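PDB 5JJP: nonribosomal peptide synthase, which probably activates an aliphatic beta-amino acid with ATP as the acyl-adenylate, acting as an adenylation enzyme of nonribosomal peptide synthesis. Local coordinates for residues E315-L320 and V342-P347; F231-G236 and Q273-P278; E363-D368 and A425-D430. All blocks are in the same frame, centred on the assembly; numbering follows the deposited sequence.

Contact 1: residues E315-L320 and V342-P347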
# COMPACT_ATOMS: atom_id res chain seq x y z
N GLU A 315 -18.17 13.33 -15.46
CA GLU A 315 -17.62 13.32 -16.79
C GLU A 315 -16.98 11.95 -17.06
O GLU A 315 -17.26 11.29 -18.07
CB GLU A 315 -16.62 14.47 -16.93
CG GLU A 315 -16.61 15.15 -18.29
CD GLU A 315 -15.74 16.42 -18.30
OE1 GLU A 315 -15.12 16.69 -19.36
OE2 GLU A 315 -15.63 17.09 -17.25
N LEU A 316 -16.16 11.50 -16.11
CA LEU A 316 -15.51 10.16 -16.22
C LEU A 316 -16.49 8.99 -16.31
O LEU A 316 -16.34 8.15 -17.21
CB LEU A 316 -14.51 9.91 -15.07
CG LEU A 316 -13.71 8.59 -15.12
CD1 LEU A 316 -12.76 8.58 -16.31
CD2 LEU A 316 -12.94 8.39 -13.81
N GLN A 317 -17.52 8.97 -15.44
CA GLN A 317 -18.60 7.98 -15.60
C GLN A 317 -19.21 8.01 -16.99
O GLN A 317 -19.49 6.96 -17.59
CB GLN A 317 -19.71 8.24 -14.61
CG GLN A 317 -19.37 7.95 -13.18
CD GLN A 317 -20.54 8.17 -12.25
OE1 GLN A 317 -21.16 9.25 -12.22
NE2 GLN A 317 -20.86 7.14 -11.47
N GLY A 318 -19.45 9.22 -17.48
CA GLY A 318 -19.99 9.45 -18.83
C GLY A 318 -19.17 8.87 -19.95
O GLY A 318 -19.69 8.28 -20.88
N LEU A 319 -17.85 8.98 -19.85
CA LEU A 319 -16.98 8.35 -20.83
C LEU A 319 -16.83 6.84 -20.62
O LEU A 319 -16.53 6.13 -21.57
CB LEU A 319 -15.59 8.99 -20.79
CG LEU A 319 -15.50 10.48 -21.08
CD1 LEU A 319 -14.10 11.00 -20.74
CD2 LEU A 319 -15.86 10.74 -22.53
N LEU A 320 -17.03 6.37 -19.39
CA LEU A 320 -16.82 4.96 -19.07
C LEU A 320 -18.04 4.34 -18.43
O LEU A 320 -18.02 4.02 -17.26
CB LEU A 320 -15.60 4.81 -18.15
CG LEU A 320 -14.27 5.09 -18.86
CD1 LEU A 320 -13.16 5.24 -17.84
CD2 LEU A 320 -13.95 4.03 -19.89
N VAL A 342 -19.02 4.17 -5.80
CA VAL A 342 -19.55 5.39 -6.39
C VAL A 342 -20.83 5.05 -7.18
O VAL A 342 -20.82 4.19 -8.04
CB VAL A 342 -18.49 6.00 -7.34
CG1 VAL A 342 -19.04 7.19 -8.11
CG2 VAL A 342 -17.27 6.44 -6.54
N PRO A 343 -21.97 5.68 -6.85
CA PRO A 343 -23.21 5.33 -7.58
C PRO A 343 -23.12 5.77 -9.03
O PRO A 343 -22.51 6.81 -9.31
CB PRO A 343 -24.30 6.12 -6.85
CG PRO A 343 -23.64 6.86 -5.75
CD PRO A 343 -22.17 6.68 -5.79
N ASP A 344 -23.67 4.95 -9.93
CA ASP A 344 -23.75 5.27 -11.37
C ASP A 344 -25.20 5.19 -11.79
O ASP A 344 -25.80 4.13 -11.77
CB ASP A 344 -22.90 4.31 -12.24
CG ASP A 344 -22.78 4.77 -13.73
OD1 ASP A 344 -22.33 3.97 -14.61
OD2 ASP A 344 -23.13 5.95 -14.04
N PRO A 345 -25.79 6.32 -12.18
CA PRO A 345 -25.18 7.62 -12.24
C PRO A 345 -25.17 8.30 -10.89
O PRO A 345 -25.92 7.96 -9.97
CB PRO A 345 -26.07 8.35 -13.24
CG PRO A 345 -27.43 7.78 -12.99
CD PRO A 345 -27.22 6.36 -12.54
N LEU A 346 -24.28 9.26 -10.78
CA LEU A 346 -24.16 10.09 -9.61
C LEU A 346 -25.31 11.10 -9.61
O LEU A 346 -25.43 11.85 -10.58
CB LEU A 346 -22.80 10.79 -9.70
CG LEU A 346 -22.02 11.10 -8.44
CD1 LEU A 346 -21.74 9.81 -7.70
CD2 LEU A 346 -20.72 11.78 -8.81
N PRO A 347 -26.17 11.11 -8.58
CA PRO A 347 -27.28 12.07 -8.56
C PRO A 347 -26.80 13.50 -8.78
O PRO A 347 -25.72 13.86 -8.34
CB PRO A 347 -27.88 11.91 -7.15
CG PRO A 347 -27.51 10.52 -6.73
CD PRO A 347 -26.16 10.26 -7.37
O HOH W 1 -19.27 4.05 -15.19

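Contact 2: residues F231-G236 and Q273-P278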
# COMPACT_ATOMS: atom_id res chain seq x y z
N PHE A 231 5.26 5.66 -2.54
CA PHE A 231 3.93 5.88 -1.99
C PHE A 231 3.36 4.62 -1.41
O PHE A 231 3.46 3.53 -1.97
CB PHE A 231 2.94 6.45 -3.02
CG PHE A 231 3.12 7.92 -3.33
CD1 PHE A 231 4.18 8.35 -4.12
CD2 PHE A 231 2.20 8.86 -2.89
CE1 PHE A 231 4.33 9.69 -4.43
CE2 PHE A 231 2.35 10.23 -3.20
CZ PHE A 231 3.42 10.64 -3.97
N ASP A 232 2.83 4.79 -0.21
CA ASP A 232 2.05 3.77 0.50
C ASP A 232 1.07 2.99 -0.41
O ASP A 232 0.92 1.78 -0.33
CB ASP A 232 1.25 4.56 1.55
CG ASP A 232 0.59 3.69 2.53
OD1 ASP A 232 1.19 2.66 2.88
OD2 ASP A 232 -0.52 4.03 2.95
N PHE A 233 0.37 3.73 -1.26
CA PHE A 233 -0.65 3.18 -2.15
C PHE A 233 -0.07 2.22 -3.21
O PHE A 233 -0.77 1.33 -3.67
CB PHE A 233 -1.41 4.36 -2.81
CG PHE A 233 -2.69 3.98 -3.52
CD1 PHE A 233 -3.44 2.86 -3.12
CD2 PHE A 233 -3.18 4.79 -4.58
CE1 PHE A 233 -4.61 2.54 -3.79
CE2 PHE A 233 -4.36 4.48 -5.23
CZ PHE A 233 -5.07 3.35 -4.83
N CYS A 234 1.21 2.38 -3.56
CA CYS A 234 1.83 1.50 -4.51
C CYS A 234 2.01 0.12 -3.92
O CYS A 234 1.53 -0.87 -4.49
CB CYS A 234 3.19 2.04 -4.95
SG CYS A 234 4.13 0.93 -6.02
N LEU A 235 2.72 0.04 -2.82
CA LEU A 235 2.89 -1.19 -2.10
C LEU A 235 1.54 -1.86 -1.75
O LEU A 235 1.36 -3.06 -1.95
CB LEU A 235 3.72 -0.92 -0.83
CG LEU A 235 3.55 -1.88 0.33
CD1 LEU A 235 4.13 -3.24 -0.03
CD2 LEU A 235 4.22 -1.31 1.58
N GLY A 236 0.61 -1.08 -1.24
CA GLY A 236 -0.73 -1.57 -0.94
C GLY A 236 -1.44 -2.22 -2.15
O GLY A 236 -2.09 -3.26 -2.01
N GLN A 273 -8.35 -3.10 -14.12
CA GLN A 273 -8.59 -2.19 -12.99
C GLN A 273 -7.47 -1.20 -12.86
O GLN A 273 -6.30 -1.56 -12.98
CB GLN A 273 -8.75 -3.00 -11.72
CG GLN A 273 -9.08 -2.15 -10.49
CD GLN A 273 -9.38 -3.00 -9.28
OE1 GLN A 273 -8.52 -3.20 -8.44
NE2 GLN A 273 -10.57 -3.57 -9.22
N VAL A 274 -7.82 0.06 -12.70
CA VAL A 274 -6.83 1.09 -12.55
C VAL A 274 -6.89 1.65 -11.13
O VAL A 274 -7.97 1.96 -10.62
CB VAL A 274 -6.99 2.22 -13.53
CG1 VAL A 274 -6.04 3.35 -13.14
CG2 VAL A 274 -6.68 1.77 -14.92
N HIS A 275 -5.73 1.72 -10.49
CA HIS A 275 -5.56 2.38 -9.20
C HIS A 275 -4.81 3.68 -9.43
O HIS A 275 -3.80 3.70 -10.13
CB HIS A 275 -4.67 1.53 -8.26
CG HIS A 275 -5.30 0.26 -7.80
ND1 HIS A 275 -4.72 -0.54 -6.84
CD2 HIS A 275 -6.45 -0.34 -8.15
CE1 HIS A 275 -5.50 -1.57 -6.61
NE2 HIS A 275 -6.54 -1.49 -7.42
N GLY A 276 -5.29 4.74 -8.82
CA GLY A 276 -4.64 6.03 -8.96
C GLY A 276 -5.35 7.12 -8.20
O GLY A 276 -6.45 6.90 -7.72
N VAL A 277 -4.71 8.27 -8.05
CA VAL A 277 -5.40 9.48 -7.52
C VAL A 277 -6.40 9.99 -8.56
O VAL A 277 -6.24 9.73 -9.73
CB VAL A 277 -4.41 10.61 -7.12
CG1 VAL A 277 -3.53 10.16 -5.95
CG2 VAL A 277 -3.52 11.05 -8.28
N PRO A 278 -7.44 10.68 -8.13
CA PRO A 278 -8.44 11.23 -9.04
C PRO A 278 -7.87 12.06 -10.18
O PRO A 278 -8.31 11.92 -11.29
CB PRO A 278 -9.25 12.15 -8.12
CG PRO A 278 -9.19 11.49 -6.79
CD PRO A 278 -7.79 10.93 -6.72

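Contact 3: residues E363-D368 and A425-D430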
# COMPACT_ATOMS: atom_id res chain seq x y z
N GLU A 363 -14.14 -0.45 12.31
CA GLU A 363 -15.26 0.44 12.62
C GLU A 363 -14.75 1.85 12.87
O GLU A 363 -13.73 2.09 13.55
CB GLU A 363 -16.00 -0.06 13.86
CG GLU A 363 -17.39 0.52 14.11
CD GLU A 363 -17.83 0.24 15.54
OE1 GLU A 363 -17.33 0.94 16.46
OE2 GLU A 363 -18.65 -0.69 15.76
N MET A 364 -15.48 2.83 12.33
CA MET A 364 -15.12 4.21 12.60
C MET A 364 -16.35 4.98 12.95
O MET A 364 -17.44 4.67 12.49
CB MET A 364 -14.40 4.84 11.41
CG MET A 364 -15.16 4.78 10.12
SD MET A 364 -14.21 5.51 8.75
CE MET A 364 -15.50 5.49 7.54
N ASP A 365 -16.17 5.96 13.84
CA ASP A 365 -17.25 6.84 14.29
C ASP A 365 -16.66 8.19 14.63
O ASP A 365 -15.44 8.37 14.63
CB ASP A 365 -17.97 6.24 15.50
CG ASP A 365 -19.40 6.84 15.72
OD1 ASP A 365 -19.91 7.63 14.86
OD2 ASP A 365 -19.98 6.53 16.80
N VAL A 366 -17.53 9.15 14.93
CA VAL A 366 -17.15 10.56 14.99
C VAL A 366 -17.26 10.98 16.46
O VAL A 366 -18.18 10.55 17.15
CB VAL A 366 -18.02 11.29 13.96
CG1 VAL A 366 -18.60 12.57 14.48
CG2 VAL A 366 -17.23 11.52 12.69
N TYR A 367 -16.28 11.75 16.95
CA TYR A 367 -16.15 12.06 18.39
C TYR A 367 -16.03 13.53 18.63
O TYR A 367 -15.38 14.21 17.87
CB TYR A 367 -14.94 11.37 19.00
CG TYR A 367 -15.22 9.91 19.35
CD1 TYR A 367 -15.29 8.94 18.36
CD2 TYR A 367 -15.48 9.52 20.66
CE1 TYR A 367 -15.59 7.62 18.65
CE2 TYR A 367 -15.78 8.22 20.95
CZ TYR A 367 -15.86 7.27 19.94
OH TYR A 367 -16.12 5.95 20.25
N ASP A 368 -16.67 14.02 19.70
CA ASP A 368 -16.54 15.44 20.04
C ASP A 368 -15.16 15.74 20.68
O ASP A 368 -14.38 14.83 20.94
CB ASP A 368 -17.70 15.95 20.93
CG ASP A 368 -17.62 15.44 22.39
OD1 ASP A 368 -16.54 15.07 22.89
OD2 ASP A 368 -18.69 15.38 23.02
N ALA A 425 -15.55 14.89 10.34
CA ALA A 425 -16.63 14.34 9.56
C ALA A 425 -17.94 14.39 10.35
O ALA A 425 -17.94 14.56 11.55
CB ALA A 425 -16.32 12.89 9.15
N TYR A 426 -19.04 14.22 9.64
CA TYR A 426 -20.33 14.03 10.28
C TYR A 426 -20.92 12.75 9.73
O TYR A 426 -20.45 12.21 8.70
CB TYR A 426 -21.31 15.21 10.01
CG TYR A 426 -21.67 15.41 8.55
CD1 TYR A 426 -20.96 16.33 7.76
CD2 TYR A 426 -22.66 14.65 7.94
CE1 TYR A 426 -21.24 16.49 6.39
CE2 TYR A 426 -22.96 14.82 6.57
CZ TYR A 426 -22.23 15.74 5.82
OH TYR A 426 -22.49 15.91 4.48
N ARG A 427 -21.97 12.31 10.41
CA ARG A 427 -22.64 11.05 10.17
C ARG A 427 -24.03 11.37 9.59
O ARG A 427 -24.63 12.37 9.95
CB ARG A 427 -22.75 10.34 11.52
CG ARG A 427 -23.06 8.86 11.46
CD ARG A 427 -23.69 8.37 12.77
NE ARG A 427 -22.89 8.75 13.92
CZ ARG A 427 -23.29 9.51 14.93
NH1 ARG A 427 -24.53 10.01 14.99
NH2 ARG A 427 -22.44 9.78 15.92
N ASP A 428 -24.53 10.54 8.67
CA ASP A 428 -25.95 10.64 8.25
C ASP A 428 -26.81 9.78 9.17
O ASP A 428 -26.29 9.16 10.11
CB ASP A 428 -26.15 10.31 6.76
CG ASP A 428 -25.88 8.83 6.39
OD1 ASP A 428 -25.78 7.93 7.26
OD2 ASP A 428 -25.77 8.57 5.17
N ALA A 429 -28.11 9.70 8.90
CA ALA A 429 -29.02 8.92 9.74
C ALA A 429 -28.70 7.44 9.74
O ALA A 429 -28.94 6.72 10.72
CB ALA A 429 -30.48 9.13 9.32
N ASP A 430 -28.17 6.97 8.61
CA ASP A 430 -27.83 5.56 8.43
C ASP A 430 -26.49 5.22 9.05
O ASP A 430 -26.14 4.05 9.17
CB ASP A 430 -27.85 5.21 6.94
CG ASP A 430 -29.26 5.09 6.39
OD1 ASP A 430 -30.19 4.79 7.17
OD2 ASP A 430 -29.45 5.29 5.17

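Contact 1: residues E315-L320 and V342-P347
Gln317 reaches from helix 310-319 to the backbone of the 342-347 loop, and its carboxamide serves both as donor and as acceptor. Gln317 NE2 gives a short hydrogen bond of 2.7 Å to Pro343 O, with an N-H...O angle of 153°; the oxygen lies close to the amide plane, while the donor is tilted from the plane of the Pro343 carbonyl. On the other branch, Gln317 OE1 takes a weak bond from Leu346 N at 3.4 Å. CG anti to the carbonyl carbon (chi1 -70°) and an extended chain beyond it carry the amide across. Were the side chain cut back to an alanine here, Pro343 O and Leu346 N would probably lose these partners and a gap would be likely between helix and loop. Further out, the Asp344 side chain runs antiparallel alongside that of Gln317, its carboxylate plane 35° from the amide. Leu346 CB packs against OE1, its side chain also touching Leu313 and Arg314. A cis peptide precedes Pro345, between the two bonded groups. In the fold, the helix connects strands 300-304 and 324-329, and the loop follows outermost strand 338-341. One neutral amide thus joins helix to irregular loop through main-chain polarity.

Contact 2: residues F231-G236 and Q273-P278
The ring of Phe233 meets strand 273-276 at His275 and Gly276, touching them with two neighbouring ring atoms. Phe233 CZ lies 3.9 Å from His275 CB, and Phe233 CE2 stands 3.7 Å from Gly276 N, so the contact is van der Waals packing against a side-chain root and the adjoining backbone. The Phe233 and His275 rings are almost parallel, their planes 5° apart, yet with centroids separated by 5.7 Å they are slid too far for appreciable stacking. Phe233 is placed by its first torsion: CG is anti to the backbone N (chi1 -167°), which sends the ring from the helix toward the strand. The imidazole is held from its far end, where His275 NE2 acts as donor to Gln273 OE1 at 2.8 Å, with the acceptor near the ring plane; this bond probably limits rotation of the ring. Buried ND1 has no modelled partner. Gln273 is itself positioned through NE2, bonded to Leu216 O and Ser300 OG. Around this core, Phe233 also touches Ser304, while His275 lies against Val223 and Leu302. Helix 232-243 therefore packs on a parallel part of the mixed sheet, where strand 273-276 runs between strands 222-225 and 300-304.

Contact 3: residues E363-D368 and A425-D430
Asp365 meets Arg427 through a single carboxylate oxygen, OD1, which approaches the edge of the guanidinium near its plane. In this salt bridge Asp365 OD1 lies 3.3 Å from Arg427 NE. A longer bond of 3.5 Å runs from Arg427 NH2 to Asp365 OD1. Both hydrogen bonds are weak, although the one from NE is fairly straight at 160°. The carboxylate and guanidinium planes are turned 57° apart, so this is not the flat, two-oxygen pairing of a bidentate bridge. Asp365 OD1 also accepts a weak bond from Val366 N at 2.8 Å, a link to the next residue's backbone that helps hold the carboxylate. On the arginine side, the chain bends at chi3 to turn its head toward the aspartate; NH2 has its stronger partner in Val374 O, and the high B factors indicate that the side chain is poorly ordered.

Strands 363-367 and 417-427 belong to the same antiparallel sheet, each pairing with strand 381-386 rather than with the other. Their local axes, taken over 363-367 and 425-427, come within 7.1 Å and make an angle of 105°, so the two segments cross steeply rather than run side by side.

Val366 follows, pointing toward the second segment. Val366 CG2 lies 3.3 Å from Ala425 O and 3.9 Å from Ala425 CB, combining packing on the carbonyl with an apolar side-chain contact. Ile383 touches both Val366 and Ala425 from the middle strand, while Leu433 of strand 433-438 packs on Val366 and Arg427.

Contact 2 closes first along the chain, contact 1 follows and contact 3 comes last, each finishing before the next begins. Contacts 1 and 2 belong to one mixed six-stranded sheet and its helices: contact 2 uses inner strand 273-276 near the chain centre, whereas contact 1 joins helix 310-319, which links parallel strands 300-304 and 324-329 of that sheet, to the loop leaving outermost strand 338-341. Their centres are 20 Å apart and their nearest atoms about 6 Å. Contact 3 lies in a separate antiparallel sheet later in the chain, its centre 26 Å from each of the others. No two contacts touch, so each joins its own elements.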